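Local atomic coordinates of NADPH-ferredoxin reductase FprA (Mycobacterium tuberculosis, PDB entry 1LQT), a protein that transfers electrons between NADPH and ferredoxin through a bound FAD, and may supply electrons to P450 systems. Residues 55-60 / 159-164; 20-25 / 381-386. All coordinates share one frame; numbering follows the deposited sequence. Where two conformers were deposited one is given.

Contact 1 (55-60 / 159-164); sequences PDHPKI and ALDVAR. With FAD (flavin-adenine dinucleotide), chain H; ACT (acetate ion), chain E.
Asp56 turns its CG between its own backbone N and carbonyl carbon (chi1 64°), while Arg164 runs out from helix 157-167 and bends at its third torsion. Carboxylate and guanidinium meet nearly coplanar, their planes 22° apart. The grip is side-on and two-pronged: Arg164 NE reaches Asp56 OD2 at 2.8 Å, and Arg164 NH2 reaches Asp56 OD1 at 2.8 Å with an almost straight N-H...O angle of 172°. Both oxygens are met on their syn sides, the donors tilted somewhat out of the carboxylate plane. The far end of the same guanidinium closes on Asp161, one helical turn earlier; NH1 and NH2 both donate to its OD1, with NH1 2.9 Å from Asp161 OD1 on the anti lone pair and NH2 coming from above the carboxylate plane. One arginine thus bridges two acids, probably offsetting much of their mutual repulsion. Helix 157-167 follows a glycine-rich turn of Rossmann type, consistent with the dinucleotide-binding fold of this family, and here it faces the loop between helices 48-51 and 64-71, which borders the flavin. His57 lies over one face of the guanidinium, its CE1 3.2 Å from Arg164 NH2, and its NE2 is hydrogen-bonded to Glu214. A water bridges the segments, its O 2.8 Å from His57 ND1 and 2.7 Å from Asp161 OD2. His57 and Asp161 both line the FAD pocket and touch the bound NADP derivative.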
# COMPACT_ATOMS: atom_id res chain seq x y z
N PRO A 55 -10.59 -4.59 3.22
CA PRO A 55 -11.50 -5.72 2.95
C PRO A 55 -12.95 -5.29 2.68
O PRO A 55 -13.69 -6.05 2.11
CB PRO A 55 -11.34 -6.58 4.20
CG PRO A 55 -10.91 -5.64 5.25
CD PRO A 55 -9.97 -4.67 4.55
N ASP A 56 -13.32 -4.09 3.12
CA ASP A 56 -14.62 -3.52 2.78
C ASP A 56 -14.58 -2.68 1.52
O ASP A 56 -15.54 -1.98 1.21
CB ASP A 56 -15.22 -2.76 3.97
CG ASP A 56 -14.42 -1.55 4.37
OD1 ASP A 56 -13.21 -1.48 4.02
OD2 ASP A 56 -14.95 -0.66 5.06
N HIS A 57 -13.50 -2.80 0.73
CA HIS A 57 -13.38 -2.15 -0.58
C HIS A 57 -13.18 -3.23 -1.67
O HIS A 57 -12.23 -3.17 -2.47
CB HIS A 57 -12.21 -1.14 -0.62
CG HIS A 57 -12.49 0.17 0.05
ND1 HIS A 57 -11.50 0.99 0.52
CD2 HIS A 57 -13.63 0.89 0.17
CE1 HIS A 57 -12.02 2.09 1.03
NE2 HIS A 57 -13.33 2.04 0.85
N PRO A 58 -14.04 -4.24 -1.75
CA PRO A 58 -13.80 -5.31 -2.74
C PRO A 58 -13.90 -4.87 -4.18
O PRO A 58 -13.25 -5.47 -5.06
CB PRO A 58 -14.92 -6.32 -2.44
CG PRO A 58 -16.02 -5.49 -1.86
CD PRO A 58 -15.28 -4.50 -0.98
N LYS A 59 -14.68 -3.85 -4.51
CA LYS A 59 -14.89 -3.52 -5.90
C LYS A 59 -13.64 -3.17 -6.63
O LYS A 59 -13.43 -3.61 -7.74
CB LYS A 59 -15.91 -2.39 -6.04
CG LYS A 59 -17.24 -2.67 -5.50
CD LYS A 59 -18.11 -1.40 -5.50
CE LYS A 59 -19.44 -1.64 -4.84
NZ LYS A 59 -20.31 -0.44 -5.00
N ILE A 60 -12.75 -2.39 -6.06
CA ILE A 60 -11.59 -2.05 -6.89
C ILE A 60 -10.62 -3.20 -7.04
O ILE A 60 -9.82 -3.21 -7.95
CB ILE A 60 -10.89 -0.85 -6.41
CG1 ILE A 60 -10.52 -1.05 -4.96
CG2 ILE A 60 -11.78 0.35 -6.59
CD1 ILE A 60 -9.24 -0.47 -4.75
N ALA A 159 -5.67 6.43 6.60
CA ALA A 159 -6.18 6.73 7.93
C ALA A 159 -7.67 6.41 8.04
O ALA A 159 -8.13 5.91 9.05
CB ALA A 159 -5.94 8.18 8.29
N LEU A 160 -8.40 6.70 6.97
CA LEU A 160 -9.81 6.35 6.95
C LEU A 160 -10.00 4.85 6.96
O LEU A 160 -10.87 4.36 7.67
CB LEU A 160 -10.49 6.94 5.74
CG LEU A 160 -10.46 8.44 5.62
CD1 LEU A 160 -11.20 8.89 4.36
CD2 LEU A 160 -11.03 9.11 6.85
N ASP A 161 -9.22 4.11 6.18
CA ASP A 161 -9.34 2.66 6.19
C ASP A 161 -9.13 2.12 7.61
O ASP A 161 -9.89 1.28 8.09
CB ASP A 161 -8.30 2.01 5.28
CG ASP A 161 -8.59 2.09 3.79
OD1 ASP A 161 -9.64 2.58 3.39
OD2 ASP A 161 -7.75 1.59 3.00
N VAL A 162 -8.08 2.59 8.29
CA VAL A 162 -7.80 2.11 9.63
C VAL A 162 -8.99 2.38 10.54
O VAL A 162 -9.43 1.51 11.29
CB VAL A 162 -6.54 2.76 10.17
CG1 VAL A 162 -6.33 2.48 11.62
CG2 VAL A 162 -5.31 2.31 9.37
N ALA A 163 -9.51 3.59 10.48
CA ALA A 163 -10.60 3.97 11.37
C ALA A 163 -11.86 3.14 11.06
O ALA A 163 -12.55 2.70 11.96
CB ALA A 163 -10.87 5.43 11.22
N ARG A 164 -12.13 2.92 9.78
CA ARG A 164 -13.28 2.08 9.39
C ARG A 164 -13.16 0.68 9.93
O ARG A 164 -14.12 0.12 10.44
CB ARG A 164 -13.45 1.97 7.89
CG ARG A 164 -13.96 3.18 7.20
CD ARG A 164 -14.68 2.88 5.83
NE ARG A 164 -13.92 1.89 5.08
CZ ARG A 164 -12.72 2.12 4.55
NH1 ARG A 164 -12.23 3.34 4.47
NH2 ARG A 164 -12.05 1.08 4.10
PA FAD H . 2.65 -2.69 -4.54
O1A FAD H . 3.04 -2.46 -3.13
O2A FAD H . 1.21 -2.86 -4.89
O5B FAD H . 3.39 -4.00 -5.07
C5B FAD H . 4.77 -4.23 -4.73
C4B FAD H . 5.00 -5.73 -4.86
O4B FAD H . 6.41 -5.94 -4.82
C3B FAD H . 4.39 -6.56 -3.72
O3B FAD H . 3.67 -7.67 -4.20
C2B FAD H . 5.60 -6.94 -2.91
O2B FAD H . 5.46 -8.10 -2.13
C1B FAD H . 6.67 -7.06 -4.00
N9A FAD H . 8.04 -6.95 -3.51
C8A FAD H . 8.53 -5.99 -2.67
N7A FAD H . 9.83 -6.15 -2.43
C5A FAD H . 10.18 -7.30 -3.12
C6A FAD H . 11.39 -7.97 -3.23
N6A FAD H . 12.52 -7.56 -2.68
N1A FAD H . 11.40 -9.09 -4.01
C2A FAD H . 10.26 -9.48 -4.64
N3A FAD H . 9.07 -8.88 -4.57
C4A FAD H . 9.08 -7.79 -3.80
N1 FAD H . -5.65 2.43 -4.64
C2 FAD H . -6.89 2.43 -5.20
O2 FAD H . -7.05 2.72 -6.37
N3 FAD H . -7.98 2.14 -4.40
C4 FAD H . -7.89 1.76 -3.09
O4 FAD H . -8.92 1.47 -2.43
C4X FAD H . -6.61 1.70 -2.54
N5 FAD H . -6.42 1.30 -1.23
C5X FAD H . -5.16 1.28 -0.70
C6 FAD H . -4.98 0.91 0.61
C7 FAD H . -3.74 0.95 1.22
C7M FAD H . -3.58 0.52 2.65
C8 FAD H . -2.64 1.36 0.46
C8M FAD H . -1.27 1.45 1.07
C9 FAD H . -2.80 1.72 -0.88
C9A FAD H . -4.06 1.69 -1.47
N10 FAD H . -4.25 2.06 -2.81
C10 FAD H . -5.51 2.05 -3.35
C1' FAD H . -3.11 2.44 -3.69
C2' FAD H . -2.51 1.22 -4.38
O2' FAD H . -2.35 0.21 -3.43
C3' FAD H . -1.15 1.60 -5.01
O3' FAD H . -1.31 2.60 -6.00
C4' FAD H . -0.45 0.47 -5.76
O4' FAD H . -0.68 -0.80 -5.15
C5' FAD H . 1.06 0.73 -5.84
O5' FAD H . 1.57 -0.26 -6.73
P FAD H . 3.07 -0.77 -6.75
O1P FAD H . 3.10 -1.76 -7.85
O2P FAD H . 4.06 0.35 -6.80
O3P FAD H . 3.32 -1.47 -5.35
C ACT E . -15.62 -0.92 -2.89
O ACT E . -16.11 -2.04 -2.74
OXT ACT E . -16.24 0.05 -2.42
CH3 ACT E . -14.34 -0.70 -3.60
O HOH W 1 -8.73 0.69 0.62

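Contact 2 (20-25 / 381-386); sequences ASLLKA and TLIKNL
Apolar contacts alone join Leu22 and Ala25 of helix 13-28 to Leu382 and Ile383 of helix 370-391. Between the leucines, methyl meets methyl: Leu22 CD2 lies 4.1 Å from Leu382 CD2, the two side chains crossing at about a right angle. Leu382 has its CG anti to the backbone N (chi1 179°), which carries CD2 into the gap between the helices. The same Leu22 methyl also approaches Ile383 CD1, at 4.3 Å. Ile383 is extended at chi2 (-180°), and its CD1 ends against Ala25 CB at 3.4 Å, tighter than usual for two carbons.

The segment axes stay 11.3 Å apart at closest approach and cross at -46°, so side chains rather than backbones make the join. Helix 13-28 follows strand 4-9 and a GxGxxA turn, consistent with the first beta-alpha unit of a Rossmann-type FAD-binding fold; helix 370-391, from late in the chain, packs beside it on the same sheet. Leu22 rests there on Ile8 and Val36, Leu382 on Ala99, and both on Ile101. Polar links flank this patch, with Gln376 bonded to Ser21 and Lys24.

With no hydrogen bond or charge pair across the segments, the contact owes its fit to shape and to burial of the leucine methyls, with Ala25 and Ile383 at its more open margin.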
# COMPACT_ATOMS: atom_id res chain seq x y z
N ALA A 20 2.14 -5.62 -19.14
CA ALA A 20 1.23 -5.40 -20.25
C ALA A 20 1.83 -4.50 -21.30
O ALA A 20 1.69 -4.76 -22.50
CB ALA A 20 -0.11 -4.86 -19.75
N SER A 21 2.51 -3.45 -20.87
CA SER A 21 3.15 -2.53 -21.82
C SER A 21 4.24 -3.22 -22.65
O SER A 21 4.36 -2.98 -23.84
CB SER A 21 3.73 -1.34 -21.09
OG SER A 21 2.74 -0.53 -20.52
N LEU A 22 5.01 -4.09 -22.03
CA LEU A 22 6.05 -4.82 -22.73
C LEU A 22 5.44 -5.73 -23.78
O LEU A 22 5.90 -5.78 -24.92
CB LEU A 22 6.87 -5.63 -21.75
CG LEU A 22 7.78 -4.83 -20.82
CD1 LEU A 22 8.15 -5.64 -19.58
CD2 LEU A 22 9.03 -4.32 -21.55
N LEU A 23 4.41 -6.48 -23.41
CA LEU A 23 3.80 -7.42 -24.33
C LEU A 23 3.09 -6.70 -25.47
O LEU A 23 3.10 -7.14 -26.62
CB LEU A 23 2.87 -8.35 -23.56
CG LEU A 23 3.54 -9.24 -22.53
CD1 LEU A 23 2.50 -10.00 -21.72
CD2 LEU A 23 4.56 -10.18 -23.15
N LYS A 24 2.48 -5.56 -25.16
CA LYS A 24 1.83 -4.73 -26.17
C LYS A 24 2.82 -4.20 -27.20
O LYS A 24 2.54 -4.18 -28.39
CB LYS A 24 1.07 -3.57 -25.53
CG LYS A 24 0.39 -2.64 -26.52
CD LYS A 24 -0.28 -1.48 -25.78
CE LYS A 24 0.71 -0.56 -25.04
NZ LYS A 24 0.01 0.37 -24.12
N ALA A 25 3.98 -3.76 -26.73
CA ALA A 25 5.03 -3.31 -27.63
C ALA A 25 5.39 -4.43 -28.61
O ALA A 25 5.50 -4.20 -29.83
CB ALA A 25 6.23 -2.87 -26.86
N THR A 381 11.04 3.94 -22.29
CA THR A 381 12.47 4.19 -22.13
C THR A 381 13.30 2.92 -22.24
O THR A 381 14.32 2.87 -22.94
CB THR A 381 12.74 4.84 -20.75
OG1 THR A 381 12.03 6.07 -20.63
CG2 THR A 381 14.21 5.18 -20.58
N LEU A 382 12.87 1.88 -21.52
CA LEU A 382 13.52 0.59 -21.54
C LEU A 382 13.64 0.04 -22.96
O LEU A 382 14.71 -0.42 -23.38
CB LEU A 382 12.71 -0.35 -20.63
CG LEU A 382 13.14 -1.79 -20.48
CD1 LEU A 382 12.49 -2.38 -19.25
CD2 LEU A 382 12.80 -2.63 -21.67
N ILE A 383 12.54 0.09 -23.70
CA ILE A 383 12.51 -0.49 -25.04
C ILE A 383 13.40 0.32 -25.98
O ILE A 383 14.12 -0.25 -26.80
CB ILE A 383 11.08 -0.58 -25.56
CG1 ILE A 383 10.37 -1.68 -24.76
CG2 ILE A 383 11.03 -0.90 -27.06
CD1 ILE A 383 8.97 -1.92 -25.12
N LYS A 384 13.37 1.64 -25.87
CA LYS A 384 14.28 2.47 -26.66
C LYS A 384 15.73 2.08 -26.39
O LYS A 384 16.53 1.96 -27.33
CB LYS A 384 14.04 3.95 -26.36
CG LYS A 384 15.07 4.93 -26.97
CD LYS A 384 14.62 6.39 -26.74
CE LYS A 384 15.67 7.45 -27.13
NZ LYS A 384 15.16 8.83 -26.79
N ASN A 385 16.07 1.89 -25.11
CA ASN A 385 17.44 1.55 -24.75
C ASN A 385 17.85 0.19 -25.26
O ASN A 385 18.96 0.01 -25.73
CB ASN A 385 17.64 1.65 -23.23
CG ASN A 385 17.62 3.06 -22.71
OD1 ASN A 385 17.36 3.27 -21.50
ND2 ASN A 385 17.90 4.01 -23.56
N LEU A 386 16.93 -0.77 -25.28
CA LEU A 386 17.27 -2.08 -25.83
C LEU A 386 17.55 -1.99 -27.32
O LEU A 386 18.45 -2.65 -27.82
CB LEU A 386 16.17 -3.09 -25.61
CG LEU A 386 15.94 -3.56 -24.18
CD1 LEU A 386 14.79 -4.53 -24.19
CD2 LEU A 386 17.18 -4.18 -23.58

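How the contacts relate
Contact 1 lies nearer the middle of the molecule, its centre about 12 Å from that of the chain, whereas contact 2 is peripheral, at about 26 Å on the opposite side. Both are only partly buried, and they share no helix: 55-60 / 159-164 sets a loop beside the flavin against a helix packed on the sheet of the NADP-binding domain, while 20-25 / 381-386 pairs two helices packed on the FAD-domain sheet. The chemistry follows the place. Charged and polar groups meet beside the two dinucleotides in contact 1; aliphatic side chains meet in contact 2. The contact centres are about 34 Å apart, and in sequence contact 1 is nested inside the loop that contact 2 closes.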